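Local coordinates for protein arylsulfatase (Pseudoalteromonas sp. MB47, PDB 7AJ0) that probably removes sulfate groups from the algal polysaccharide fucoidan as a calcium-binding, exo-acting sulfatase that assembles into a hexamer, at residues N53-L58 with F262-S267; I124-K129 with V160-G165; G149-L154 with E258-Y263; L167-G172 with G223-A228; F173-G178 with L216-K221. One frame throughout, in Å; residues are numbered along the deposited sequence.

Interaction 1 of 5, residues N53-L58 with F262-S267; sequences NVLVLL and FYLIHS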
# COMPACT_ATOMS: atom_id res chain seq x y z
N ASN A 53 7.58 -47.05 24.49
CA ASN A 53 7.85 -45.71 24.97
C ASN A 53 7.50 -44.70 23.88
O ASN A 53 7.50 -45.01 22.69
CB ASN A 53 9.32 -45.53 25.36
CG ASN A 53 9.86 -46.71 26.14
OD1 ASN A 53 9.32 -47.10 27.17
ND2 ASN A 53 10.95 -47.28 25.64
N VAL A 54 7.22 -43.47 24.30
CA VAL A 54 7.03 -42.35 23.39
C VAL A 54 7.94 -41.22 23.85
O VAL A 54 7.96 -40.88 25.03
CB VAL A 54 5.57 -41.88 23.33
CG1 VAL A 54 5.44 -40.70 22.38
CG2 VAL A 54 4.66 -43.02 22.90
N LEU A 55 8.69 -40.65 22.91
CA LEU A 55 9.50 -39.47 23.15
C LEU A 55 9.04 -38.39 22.18
O LEU A 55 9.16 -38.56 20.97
CB LEU A 55 10.99 -39.77 22.96
CG LEU A 55 11.94 -38.58 23.07
CD1 LEU A 55 11.94 -38.00 24.48
CD2 LEU A 55 13.35 -38.99 22.65
N VAL A 56 8.49 -37.31 22.72
CA VAL A 56 8.04 -36.18 21.93
C VAL A 56 9.07 -35.06 22.10
O VAL A 56 9.18 -34.48 23.19
CB VAL A 56 6.64 -35.71 22.33
CG1 VAL A 56 6.17 -34.59 21.42
CG2 VAL A 56 5.66 -36.88 22.31
N LEU A 57 9.82 -34.78 21.05
CA LEU A 57 10.78 -33.68 21.04
C LEU A 57 10.06 -32.44 20.51
O LEU A 57 9.74 -32.36 19.32
CB LEU A 57 11.99 -34.01 20.18
CG LEU A 57 12.83 -35.20 20.64
CD1 LEU A 57 13.89 -35.54 19.60
CD2 LEU A 57 13.47 -34.92 21.99
N LEU A 58 9.78 -31.49 21.39
CA LEU A 58 8.97 -30.32 21.08
C LEU A 58 9.88 -29.10 21.10
O LEU A 58 10.28 -28.62 22.16
CB LEU A 58 7.83 -30.19 22.07
CG LEU A 58 6.73 -29.18 21.75
CD1 LEU A 58 6.00 -29.54 20.47
CD2 LEU A 58 5.76 -29.11 22.93
N PHE A 262 8.11 -45.47 29.42
CA PHE A 262 8.17 -44.05 29.72
C PHE A 262 7.45 -43.26 28.63
O PHE A 262 7.44 -43.64 27.46
CB PHE A 262 9.62 -43.56 29.86
CG PHE A 262 10.38 -43.48 28.56
CD1 PHE A 262 10.22 -42.40 27.71
CD2 PHE A 262 11.29 -44.46 28.22
CE1 PHE A 262 10.92 -42.32 26.52
CE2 PHE A 262 12.01 -44.38 27.04
CZ PHE A 262 11.82 -43.31 26.19
N TYR A 263 6.81 -42.17 29.05
CA TYR A 263 6.25 -41.18 28.14
C TYR A 263 6.87 -39.84 28.52
O TYR A 263 6.57 -39.30 29.59
CB TYR A 263 4.73 -41.12 28.23
CG TYR A 263 4.11 -40.21 27.19
CD1 TYR A 263 4.11 -38.83 27.37
CD2 TYR A 263 3.56 -40.72 26.03
CE1 TYR A 263 3.56 -37.99 26.42
CE2 TYR A 263 3.00 -39.89 25.07
CZ TYR A 263 3.01 -38.53 25.28
OH TYR A 263 2.46 -37.69 24.33
N LEU A 264 7.72 -39.31 27.65
CA LEU A 264 8.47 -38.09 27.92
C LEU A 264 8.18 -37.06 26.85
O LEU A 264 8.35 -37.33 25.66
CB LEU A 264 9.98 -38.38 27.99
CG LEU A 264 10.87 -37.14 28.06
CD1 LEU A 264 10.54 -36.31 29.28
CD2 LEU A 264 12.34 -37.53 28.05
N ILE A 265 7.75 -35.88 27.28
CA ILE A 265 7.70 -34.69 26.42
C ILE A 265 8.92 -33.85 26.79
O ILE A 265 8.96 -33.21 27.84
CB ILE A 265 6.41 -33.91 26.60
CG1 ILE A 265 5.22 -34.71 26.09
CG2 ILE A 265 6.51 -32.57 25.87
CD1 ILE A 265 3.87 -34.09 26.41
N HIS A 266 9.94 -33.86 25.93
CA HIS A 266 11.10 -33.00 26.10
C HIS A 266 10.83 -31.69 25.36
O HIS A 266 10.86 -31.65 24.13
CB HIS A 266 12.37 -33.67 25.57
CG HIS A 266 13.61 -32.89 25.86
ND1 HIS A 266 14.34 -33.05 27.02
CD2 HIS A 266 14.25 -31.92 25.15
CE1 HIS A 266 15.37 -32.23 27.00
NE2 HIS A 266 15.34 -31.53 25.88
N SER A 267 10.56 -30.64 26.12
CA SER A 267 10.08 -29.36 25.59
C SER A 267 11.22 -28.35 25.66
O SER A 267 11.41 -27.67 26.66
CB SER A 267 8.85 -28.90 26.38
OG SER A 267 8.42 -27.61 25.98
O HOH W 1 9.24 -26.56 23.43
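V54 and L264 belong to a backbone ladder between the parallel strands 53-58 and 262-267, axes 10° apart. V54, V56 and L58 donate to F262, L264 and H266, while V54 and V56 accept from L264 and H266; V56 N to L264 O measures 2.9 Å. A side chain extends the ladder: F262 N donates to N53 OD1 at 3.0 Å, tilted out of the amide's carbonyl plane.

The N53 amide lies stacked over one face of the F262 ring, planes 12° apart, and N53 CB stands 3.4 Å from the ring centroid in a CH-pi contact. The ring reaches this place because CG sits between the backbone N and the carbonyl carbon (chi1 73°). A serine in its place would probably leave the N53 amide without its stacking surface and open a gap beside L309.

Among apolar contacts, L55 CD1 meets L264 CD2 at 3.6 Å on one face, while V54 CB packs against Y263 CD2 at 3.6 Å on the other. At the far end a water donates to L58 O and S267 OG, which also bonds to K157 O. Such buried parallel strands lie at the heart of the mixed central sheet of the alkaline phosphatase-like sulfatase fold.

Interaction 2 of 5, residues I124-K129 with V160-G165; sequences ILTGDK and VGEAEG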
# COMPACT_ATOMS: atom_id res chain seq x y z
N ILE A 124 -2.64 -18.90 32.39
CA ILE A 124 -3.23 -18.36 33.61
C ILE A 124 -2.13 -18.18 34.64
O ILE A 124 -1.50 -19.16 35.07
CB ILE A 124 -4.34 -19.28 34.14
CG1 ILE A 124 -5.27 -19.71 33.01
CG2 ILE A 124 -5.13 -18.56 35.24
CD1 ILE A 124 -6.38 -20.66 33.44
N LEU A 125 -1.89 -16.94 35.04
CA LEU A 125 -0.83 -16.61 35.98
C LEU A 125 -1.35 -16.68 37.41
O LEU A 125 -2.55 -16.71 37.67
CB LEU A 125 -0.27 -15.22 35.68
CG LEU A 125 -0.06 -14.90 34.20
CD1 LEU A 125 0.30 -13.43 33.99
CD2 LEU A 125 1.01 -15.81 33.60
N THR A 126 -0.41 -16.71 38.36
CA THR A 126 -0.78 -16.63 39.76
C THR A 126 -1.62 -15.38 40.00
O THR A 126 -1.35 -14.31 39.44
CB THR A 126 0.46 -16.61 40.65
OG1 THR A 126 1.18 -17.84 40.50
CG2 THR A 126 0.08 -16.42 42.11
N GLY A 127 -2.65 -15.52 40.83
CA GLY A 127 -3.51 -14.39 41.15
C GLY A 127 -4.50 -14.02 40.07
O GLY A 127 -4.99 -12.89 40.07
N ASP A 128 -4.81 -14.94 39.16
CA ASP A 128 -5.81 -14.69 38.13
C ASP A 128 -7.19 -15.13 38.62
O ASP A 128 -7.33 -16.17 39.27
CB ASP A 128 -5.46 -15.43 36.84
CG ASP A 128 -4.49 -14.65 35.97
OD1 ASP A 128 -4.09 -13.54 36.37
OD2 ASP A 128 -4.13 -15.16 34.88
N LYS A 129 -8.20 -14.33 38.30
CA LYS A 129 -9.58 -14.67 38.62
C LYS A 129 -10.06 -15.75 37.65
O LYS A 129 -10.06 -15.55 36.43
CB LYS A 129 -10.48 -13.44 38.54
CG LYS A 129 -10.61 -12.81 37.15
CD LYS A 129 -11.60 -11.64 37.15
CE LYS A 129 -11.86 -11.12 35.74
NZ LYS A 129 -10.69 -10.41 35.14
N VAL A 160 1.44 -23.53 30.02
CA VAL A 160 0.02 -23.83 29.98
C VAL A 160 -0.56 -23.58 31.37
O VAL A 160 -1.46 -24.30 31.82
CB VAL A 160 -0.26 -25.28 29.53
CG1 VAL A 160 -1.72 -25.42 29.10
CG2 VAL A 160 0.68 -25.69 28.41
N GLY A 161 -0.03 -22.58 32.07
CA GLY A 161 -0.55 -22.24 33.38
C GLY A 161 0.42 -22.51 34.51
O GLY A 161 1.03 -23.58 34.58
N GLU A 162 0.56 -21.54 35.43
CA GLU A 162 1.47 -21.66 36.55
C GLU A 162 0.81 -21.45 37.90
O GLU A 162 1.50 -21.46 38.92
CB GLU A 162 2.63 -20.66 36.40
CG GLU A 162 2.19 -19.20 36.36
CD GLU A 162 3.31 -18.26 35.98
OE1 GLU A 162 4.19 -18.66 35.19
OE2 GLU A 162 3.32 -17.11 36.48
N ALA A 163 -0.51 -21.26 37.94
CA ALA A 163 -1.20 -21.10 39.21
C ALA A 163 -1.34 -22.46 39.90
O ALA A 163 -0.97 -23.51 39.35
CB ALA A 163 -2.56 -20.44 39.01
N GLU A 164 -1.89 -22.45 41.11
CA GLU A 164 -2.00 -23.66 41.91
C GLU A 164 -2.73 -24.75 41.15
O GLU A 164 -3.82 -24.54 40.62
CB GLU A 164 -2.73 -23.34 43.22
CG GLU A 164 -2.84 -24.51 44.18
CD GLU A 164 -3.49 -24.13 45.49
OE1 GLU A 164 -3.45 -22.93 45.85
OE2 GLU A 164 -4.06 -25.02 46.16
N GLY A 165 -2.11 -25.93 41.09
CA GLY A 165 -2.72 -27.07 40.45
C GLY A 165 -2.70 -27.06 38.94
O GLY A 165 -3.58 -27.66 38.31
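I124 O accepts the one hydrogen bond between the segments, from E162 N at 3.2 Å, N-H...O angle 169°. The approach is nearly collinear with the carbonyl. G161 CA lies 3.6 Å from the same I124 O, and its backbone angles (phi 113°) would jam a side chain against the preceding carbonyl.

E162 then folds back over the first segment. With CG placed between the backbone N and the carbonyl carbon (chi1 61°), the otherwise extended chain brings CG to 4.0 Å from L125 CA and OE2 to 3.9 Å from L125 CD2. An alanine here would probably strip L125 of this cover and leave its isobutyl group freer to turn.

The first segment is shaped by a type II beta turn from L125 to D128, with G127 at its positive-phi position. The closing bond from D128 N to L125 O is weak, but L125 N also donates to D128 OD2 at 2.9 Å, met from above the carboxylate plane. The contact joins the loop after helix 115-118 to the one following strand 151-155 in the sulfatase domain. A163 CB rests 4.0 Å from L125 O, while the carbonyls of E162 and A163 accept hydrogen bonds from R225.

Interaction 3 of 5, residues G149-L154 with E258-Y263; sequences GYKTAL and EGKPFY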
# COMPACT_ATOMS: atom_id res chain seq x y z
N GLY A 149 0.70 -47.91 34.02
CA GLY A 149 2.06 -48.33 34.27
C GLY A 149 3.16 -47.51 33.63
O GLY A 149 4.34 -47.84 33.80
N TYR A 150 2.82 -46.45 32.90
CA TYR A 150 3.84 -45.57 32.35
C TYR A 150 4.41 -44.65 33.43
O TYR A 150 3.69 -44.22 34.33
CB TYR A 150 3.26 -44.71 31.22
CG TYR A 150 3.15 -45.39 29.88
CD1 TYR A 150 2.13 -46.29 29.62
CD2 TYR A 150 4.07 -45.13 28.87
CE1 TYR A 150 2.03 -46.92 28.39
CE2 TYR A 150 3.98 -45.75 27.64
CZ TYR A 150 2.95 -46.64 27.41
OH TYR A 150 2.86 -47.26 26.18
N LYS A 151 5.70 -44.37 33.33
CA LYS A 151 6.31 -43.25 34.04
C LYS A 151 6.27 -42.05 33.09
O LYS A 151 6.86 -42.09 32.00
CB LYS A 151 7.73 -43.56 34.47
CG LYS A 151 7.84 -44.64 35.55
CD LYS A 151 7.24 -44.19 36.89
CE LYS A 151 8.13 -43.17 37.60
NZ LYS A 151 7.52 -42.70 38.88
N THR A 152 5.55 -41.00 33.48
CA THR A 152 5.25 -39.88 32.60
C THR A 152 5.93 -38.62 33.11
O THR A 152 5.94 -38.35 34.31
CB THR A 152 3.74 -39.66 32.52
OG1 THR A 152 3.23 -39.31 33.81
CG2 THR A 152 3.04 -40.92 32.04
N ALA A 153 6.49 -37.85 32.18
CA ALA A 153 7.22 -36.64 32.56
C ALA A 153 7.13 -35.61 31.46
O ALA A 153 7.08 -35.94 30.27
CB ALA A 153 8.69 -36.95 32.87
N LEU A 154 7.12 -34.34 31.87
CA LEU A 154 7.34 -33.21 30.98
C LEU A 154 8.57 -32.48 31.49
O LEU A 154 8.59 -32.04 32.65
CB LEU A 154 6.13 -32.28 30.93
CG LEU A 154 6.21 -31.20 29.85
CD1 LEU A 154 4.83 -30.92 29.28
CD2 LEU A 154 6.83 -29.92 30.39
N GLU A 258 14.01 -49.44 35.71
CA GLU A 258 12.88 -50.02 36.42
C GLU A 258 12.07 -50.98 35.56
O GLU A 258 11.21 -51.69 36.09
CB GLU A 258 11.96 -48.92 36.94
CG GLU A 258 12.59 -48.02 37.98
CD GLU A 258 11.72 -46.81 38.31
OE1 GLU A 258 10.50 -46.88 38.07
OE2 GLU A 258 12.27 -45.80 38.79
N GLY A 259 12.31 -51.01 34.25
CA GLY A 259 11.55 -51.86 33.37
C GLY A 259 10.17 -51.36 33.04
O GLY A 259 9.31 -52.16 32.63
N LYS A 260 9.91 -50.07 33.19
CA LYS A 260 8.59 -49.52 32.93
C LYS A 260 8.60 -48.67 31.67
O LYS A 260 9.59 -48.00 31.36
CB LYS A 260 8.09 -48.67 34.10
CG LYS A 260 7.72 -49.48 35.34
CD LYS A 260 7.33 -48.57 36.50
CE LYS A 260 6.95 -49.39 37.72
NZ LYS A 260 6.81 -48.54 38.94
N PRO A 261 7.50 -48.66 30.91
CA PRO A 261 7.43 -47.76 29.75
C PRO A 261 7.44 -46.31 30.20
O PRO A 261 6.87 -45.96 31.24
CB PRO A 261 6.09 -48.13 29.08
CG PRO A 261 5.67 -49.43 29.71
CD PRO A 261 6.26 -49.43 31.09
N PHE A 262 8.11 -45.47 29.42
CA PHE A 262 8.17 -44.05 29.72
C PHE A 262 7.45 -43.26 28.63
O PHE A 262 7.44 -43.64 27.46
CB PHE A 262 9.62 -43.56 29.86
CG PHE A 262 10.38 -43.48 28.56
CD1 PHE A 262 10.22 -42.40 27.71
CD2 PHE A 262 11.29 -44.46 28.22
CE1 PHE A 262 10.92 -42.32 26.52
CE2 PHE A 262 12.01 -44.38 27.04
CZ PHE A 262 11.82 -43.31 26.19
N TYR A 263 6.81 -42.17 29.05
CA TYR A 263 6.25 -41.18 28.14
C TYR A 263 6.87 -39.84 28.52
O TYR A 263 6.57 -39.30 29.59
CB TYR A 263 4.73 -41.12 28.23
CG TYR A 263 4.11 -40.21 27.19
CD1 TYR A 263 4.11 -38.83 27.37
CD2 TYR A 263 3.56 -40.72 26.03
CE1 TYR A 263 3.56 -37.99 26.42
CE2 TYR A 263 3.00 -39.89 25.07
CZ TYR A 263 3.01 -38.53 25.28
OH TYR A 263 2.46 -37.69 24.33
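P261 CB sits over one face of the Y150 ring, 3.7 Å from its centroid and 21° off the ring normal, which identifies a CH-pi contact. CB lies toward the ring's rim, and its shortest approach is 3.5 Å to Y150 CE2. The two side chains cross at about a right angle. Y150 CG stands anti to its own carbonyl carbon (chi1 -81°), which turns the ring across the proline; the ring edge meets the backbone of F262 and Y263, with Y150 CD2 4.1 Å from Y263 CB.

Backbone bonds hold this first shell in register. K151 N donates to P261 O at 2.9 Å, Y263 N to K151 O at 3.0 Å, and A153 N to Y263 O at 3.0 Å. The pairs K151 with F262 and T152 with Y263 are parallel bridges, so strand 151-155 joins strand 262-267 in the central sheet of the sulfatase fold.

Both chains come into the sheet from helix ends. G149 is the C-prime residue of a Schellman motif ending helix 141-146, and G259, also at positive phi, ends helix 240-258 with another. G149 O then lies 3.7 Å from P261 CD.

Farther out, K151 is bent at chi2 and chi3, and its CG touches K260 CD at the exposed rim. The two ammonium groups stay 5.9 Å apart (K151 NZ to K260 NZ), and K151 NZ does not touch the E258 carboxylate. Y150 OH bonds to P52 O, and T152 OG1 to S146 OG. L145 packs against Y150, T152 and Y263, on the face where T152 and Y263 point.

Interaction 4 of 5, residues L167-G172 with G223-A228; sequences LPHEVG and GKREVA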
# COMPACT_ATOMS: atom_id res chain seq x y z
N LEU A 167 0.68 -27.08 37.10
CA LEU A 167 1.94 -27.58 36.57
C LEU A 167 1.82 -29.06 36.22
O LEU A 167 0.97 -29.77 36.76
CB LEU A 167 3.05 -27.35 37.58
CG LEU A 167 3.44 -25.89 37.81
CD1 LEU A 167 4.62 -25.78 38.77
CD2 LEU A 167 3.77 -25.19 36.49
N PRO A 168 2.65 -29.54 35.30
CA PRO A 168 2.47 -30.92 34.80
C PRO A 168 2.43 -31.98 35.89
O PRO A 168 1.65 -32.93 35.79
CB PRO A 168 3.68 -31.11 33.87
CG PRO A 168 4.00 -29.73 33.40
CD PRO A 168 3.72 -28.83 34.57
N HIS A 169 3.25 -31.84 36.94
CA HIS A 169 3.24 -32.84 38.00
C HIS A 169 1.99 -32.76 38.87
O HIS A 169 1.82 -33.61 39.76
CB HIS A 169 4.48 -32.71 38.87
CG HIS A 169 4.46 -31.52 39.78
ND1 HIS A 169 4.66 -30.23 39.32
CD2 HIS A 169 4.27 -31.42 41.11
CE1 HIS A 169 4.58 -29.39 40.34
NE2 HIS A 169 4.35 -30.09 41.44
N GLU A 170 1.13 -31.78 38.64
CA GLU A 170 -0.13 -31.65 39.37
C GLU A 170 -1.34 -31.96 38.51
O GLU A 170 -2.47 -31.94 39.02
CB GLU A 170 -0.25 -30.23 39.94
CG GLU A 170 0.93 -29.82 40.82
CD GLU A 170 1.00 -28.32 41.06
OE1 GLU A 170 0.53 -27.55 40.20
OE2 GLU A 170 1.53 -27.91 42.11
N VAL A 171 -1.14 -32.26 37.23
CA VAL A 171 -2.24 -32.51 36.30
C VAL A 171 -2.12 -33.89 35.65
O VAL A 171 -2.76 -34.14 34.63
CB VAL A 171 -2.33 -31.40 35.24
CG1 VAL A 171 -2.30 -30.03 35.89
CG2 VAL A 171 -1.21 -31.55 34.22
N GLY A 172 -1.31 -34.77 36.21
CA GLY A 172 -1.23 -36.14 35.72
C GLY A 172 0.17 -36.70 35.57
O GLY A 172 0.39 -37.88 35.84
N GLY A 223 4.02 -34.25 45.51
CA GLY A 223 4.96 -33.47 46.28
C GLY A 223 4.87 -31.98 46.04
O GLY A 223 3.92 -31.50 45.42
N LYS A 224 5.86 -31.24 46.53
CA LYS A 224 5.87 -29.79 46.46
C LYS A 224 6.71 -29.31 45.29
O LYS A 224 7.55 -30.04 44.75
CB LYS A 224 6.42 -29.20 47.76
CG LYS A 224 5.57 -29.48 49.00
CD LYS A 224 4.26 -28.70 48.97
CE LYS A 224 3.11 -29.55 48.46
NZ LYS A 224 1.85 -28.75 48.33
N ARG A 225 6.48 -28.06 44.90
CA ARG A 225 7.33 -27.39 43.92
C ARG A 225 8.64 -26.97 44.57
O ARG A 225 8.66 -26.50 45.71
CB ARG A 225 6.63 -26.16 43.35
CG ARG A 225 5.32 -26.45 42.66
CD ARG A 225 4.69 -25.15 42.19
NE ARG A 225 3.38 -25.37 41.59
CZ ARG A 225 2.67 -24.42 40.97
NH1 ARG A 225 3.16 -23.19 40.88
NH2 ARG A 225 1.49 -24.70 40.45
N GLU A 226 9.73 -27.16 43.84
CA GLU A 226 11.05 -26.71 44.27
C GLU A 226 11.69 -25.89 43.16
O GLU A 226 11.46 -26.15 41.97
CB GLU A 226 11.98 -27.89 44.61
CG GLU A 226 11.46 -28.85 45.66
CD GLU A 226 12.39 -30.03 45.86
OE1 GLU A 226 13.55 -29.95 45.39
OE2 GLU A 226 11.97 -31.03 46.47
N VAL A 227 12.49 -24.91 43.55
CA VAL A 227 13.36 -24.20 42.61
C VAL A 227 14.64 -25.02 42.51
O VAL A 227 15.50 -24.96 43.39
CB VAL A 227 13.62 -22.76 43.04
CG1 VAL A 227 14.64 -22.11 42.11
CG2 VAL A 227 12.33 -21.97 43.06
N ALA A 228 14.76 -25.79 41.43
CA ALA A 228 15.89 -26.70 41.28
C ALA A 228 17.10 -26.05 40.62
O ALA A 228 18.23 -26.46 40.89
CB ALA A 228 15.46 -27.92 40.45
O HOH W 2 3.18 -29.08 43.58
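E170 and R225 form a salt bridge that ties the 3-10 segment 168-170, in the loop between strands 151-155 and 175-177, to the segment 223-228. The grip is side-on and uses two nitrogens: R225 NH2 donates to E170 OE1 at 3.0 Å, met on its syn side, and R225 NE donates to E170 OE2 at 3.2 Å from above the carboxylate plane. Both oxygens lie near the guanidinium plane, but the two flat groups are twisted 39° apart, so the pair is not coplanar.

E170 OE1 has a second donor, L167 N at 3.1 Å, which comes from the anti side and fixes the carboxylate toward the arginine. The bond from E170 N back to L167 O belongs to the 3-10 turn itself. L167 CD1 lies over one face of the guanidinium.

R225 thus joins the peripheral hairpin of the sulfatase domain, strands 215-220 and 226-230, to two places on the same long loop, because it also bonds to the carbonyls of E162 and A163. Its chain is extended from CG to NE, which carries the guanidinium out to the carboxylate.

H169 presents its ring edge to R225 CG, with CE1 3.8 Å away. A water bridges H169 NE2, E170 OE2 and G223 O; it donates to the last two, at 3.1 Å to G223 O.

Interaction 5 of 5, residues F173-G178 with L216-K221; sequences FDYFYG and LIKGRK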
# COMPACT_ATOMS: atom_id res chain seq x y z
N PHE A 173 1.12 -35.87 35.15
CA PHE A 173 2.47 -36.35 34.92
C PHE A 173 3.14 -36.72 36.24
O PHE A 173 2.93 -36.07 37.26
CB PHE A 173 3.30 -35.29 34.19
CG PHE A 173 2.84 -35.02 32.79
CD1 PHE A 173 1.86 -34.07 32.54
CD2 PHE A 173 3.39 -35.70 31.71
CE1 PHE A 173 1.43 -33.81 31.25
CE2 PHE A 173 2.96 -35.45 30.42
CZ PHE A 173 1.99 -34.50 30.19
N ASP A 174 3.97 -37.77 36.20
CA ASP A 174 4.69 -38.18 37.40
C ASP A 174 5.79 -37.20 37.77
O ASP A 174 6.10 -37.04 38.96
CB ASP A 174 5.29 -39.58 37.20
CG ASP A 174 4.25 -40.65 37.01
OD1 ASP A 174 3.27 -40.69 37.79
OD2 ASP A 174 4.41 -41.47 36.09
N TYR A 175 6.40 -36.55 36.79
CA TYR A 175 7.57 -35.72 37.02
C TYR A 175 7.52 -34.49 36.13
O TYR A 175 7.24 -34.61 34.93
CB TYR A 175 8.85 -36.52 36.76
CG TYR A 175 10.13 -35.79 37.12
CD1 TYR A 175 10.37 -35.38 38.42
CD2 TYR A 175 11.10 -35.53 36.16
CE1 TYR A 175 11.53 -34.72 38.76
CE2 TYR A 175 12.27 -34.87 36.49
CZ TYR A 175 12.48 -34.47 37.79
OH TYR A 175 13.64 -33.81 38.13
N PHE A 176 7.80 -33.33 36.71
CA PHE A 176 7.97 -32.10 35.96
C PHE A 176 9.31 -31.47 36.32
O PHE A 176 9.73 -31.48 37.48
CB PHE A 176 6.86 -31.08 36.23
CG PHE A 176 7.14 -29.71 35.67
CD1 PHE A 176 7.36 -29.54 34.31
CD2 PHE A 176 7.21 -28.61 36.50
CE1 PHE A 176 7.62 -28.29 33.79
CE2 PHE A 176 7.47 -27.35 35.98
CZ PHE A 176 7.68 -27.20 34.62
N TYR A 177 9.97 -30.91 35.31
CA TYR A 177 11.21 -30.17 35.52
C TYR A 177 11.36 -29.20 34.36
O TYR A 177 11.64 -29.63 33.24
CB TYR A 177 12.41 -31.11 35.61
CG TYR A 177 13.70 -30.41 36.00
CD1 TYR A 177 14.33 -29.53 35.12
CD2 TYR A 177 14.28 -30.62 37.24
CE1 TYR A 177 15.49 -28.89 35.47
CE2 TYR A 177 15.45 -29.98 37.60
CZ TYR A 177 16.05 -29.11 36.71
OH TYR A 177 17.22 -28.47 37.05
N GLY A 178 11.17 -27.91 34.61
CA GLY A 178 11.39 -26.94 33.55
C GLY A 178 10.76 -25.60 33.87
O GLY A 178 10.62 -25.23 35.04
N LEU A 216 14.16 -22.69 37.14
CA LEU A 216 13.51 -23.93 36.75
C LEU A 216 12.88 -24.59 37.98
O LEU A 216 13.51 -24.67 39.04
CB LEU A 216 14.51 -24.88 36.09
CG LEU A 216 15.22 -24.30 34.87
CD1 LEU A 216 16.13 -25.32 34.22
CD2 LEU A 216 14.20 -23.78 33.86
N ILE A 217 11.65 -25.05 37.82
CA ILE A 217 10.88 -25.63 38.92
C ILE A 217 10.85 -27.14 38.76
O ILE A 217 10.64 -27.66 37.65
CB ILE A 217 9.45 -25.04 38.95
CG1 ILE A 217 9.50 -23.53 39.16
CG2 ILE A 217 8.63 -25.70 40.06
CD1 ILE A 217 10.25 -23.10 40.40
N LYS A 218 11.04 -27.84 39.87
CA LYS A 218 11.07 -29.30 39.91
C LYS A 218 9.90 -29.78 40.75
O LYS A 218 9.64 -29.23 41.83
CB LYS A 218 12.40 -29.78 40.49
CG LYS A 218 12.55 -31.28 40.66
CD LYS A 218 13.73 -31.55 41.58
CE LYS A 218 14.57 -32.73 41.11
NZ LYS A 218 15.86 -32.80 41.87
N GLY A 219 9.19 -30.79 40.26
CA GLY A 219 8.02 -31.29 40.96
C GLY A 219 7.70 -32.74 40.66
O GLY A 219 7.80 -33.18 39.52
N ARG A 220 7.32 -33.48 41.70
CA ARG A 220 6.89 -34.86 41.56
C ARG A 220 5.42 -34.98 41.95
O ARG A 220 4.93 -34.25 42.82
CB ARG A 220 7.72 -35.81 42.44
CG ARG A 220 9.21 -35.73 42.19
CD ARG A 220 9.96 -36.83 42.91
NE ARG A 220 11.39 -36.79 42.62
CZ ARG A 220 11.94 -37.22 41.49
NH1 ARG A 220 11.18 -37.75 40.53
NH2 ARG A 220 13.25 -37.14 41.31
N LYS A 221 4.72 -35.90 41.30
CA LYS A 221 3.34 -36.19 41.65
C LYS A 221 3.22 -36.46 43.14
O LYS A 221 3.91 -37.33 43.69
CB LYS A 221 2.85 -37.40 40.85
CG LYS A 221 1.40 -37.76 41.09
CD LYS A 221 0.96 -38.91 40.19
CE LYS A 221 0.75 -38.46 38.75
NZ LYS A 221 0.45 -39.60 37.84
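F176 and G219 form a hydrogen-bonded pair of an antiparallel ladder, which places strand 216-220 beside strand 175-177 toward the margin of the sulfatase central sheet, with strand 226-230 beyond it. F176 N donates to G219 O at 2.8 Å and G219 N returns to F176 O at 2.9 Å. G178 and I217 repeat the reciprocal pattern, and K221 N bonds to D174 O beyond the strand.

Aromatic contacts gather on the face with Y175 and Y177. Y175 CE1 lies over one face of the R220 guanidinium, planes 22° apart, with NH1 3.3 Å from Y175 CD1. Y175 OH, whose polar partner is E247, also lies 3.3 Å from K218 CE. Y177 is flanked by K218 CB at its CD2 and by L216 CD1 3.8 Å from its CE1. On the other face, F176 CE2 approaches I217 CB.

A salt bridge joins D174 and K221. K221 extends with CG anti to the backbone N (chi1 -178°), then bends at chi3, which swings its ammonium group back to D174; it also bonds to G172 O. D174 OD2 is held by S146 OG and T152 N, while K221 NZ meets D174 OD1 at 3.0 Å, from 43° above the carboxylate plane.

How the interactions relate
Interactions 1, 3 and 5 follow one another across the same sheet. Interactions 1 and 3 share F262 and Y263 on strand 262-267, and I265 N reaches A153 O at 3.1 Å. Interaction 3 passes to interaction 5 through L154 N and Y175 O, 3.1 Å apart. Interaction 4 adjoins interaction 5, their centres about 4 Å apart, with E226 O 2.7 Å from K218 N. From there R225 NH2 reaches A163 O of interaction 2 at 2.9 Å. Interaction 1 comes near the metal site: the L58 side chain is about 8 Å from the calcium ion, which D60 and D61 help to bind just beyond its strand.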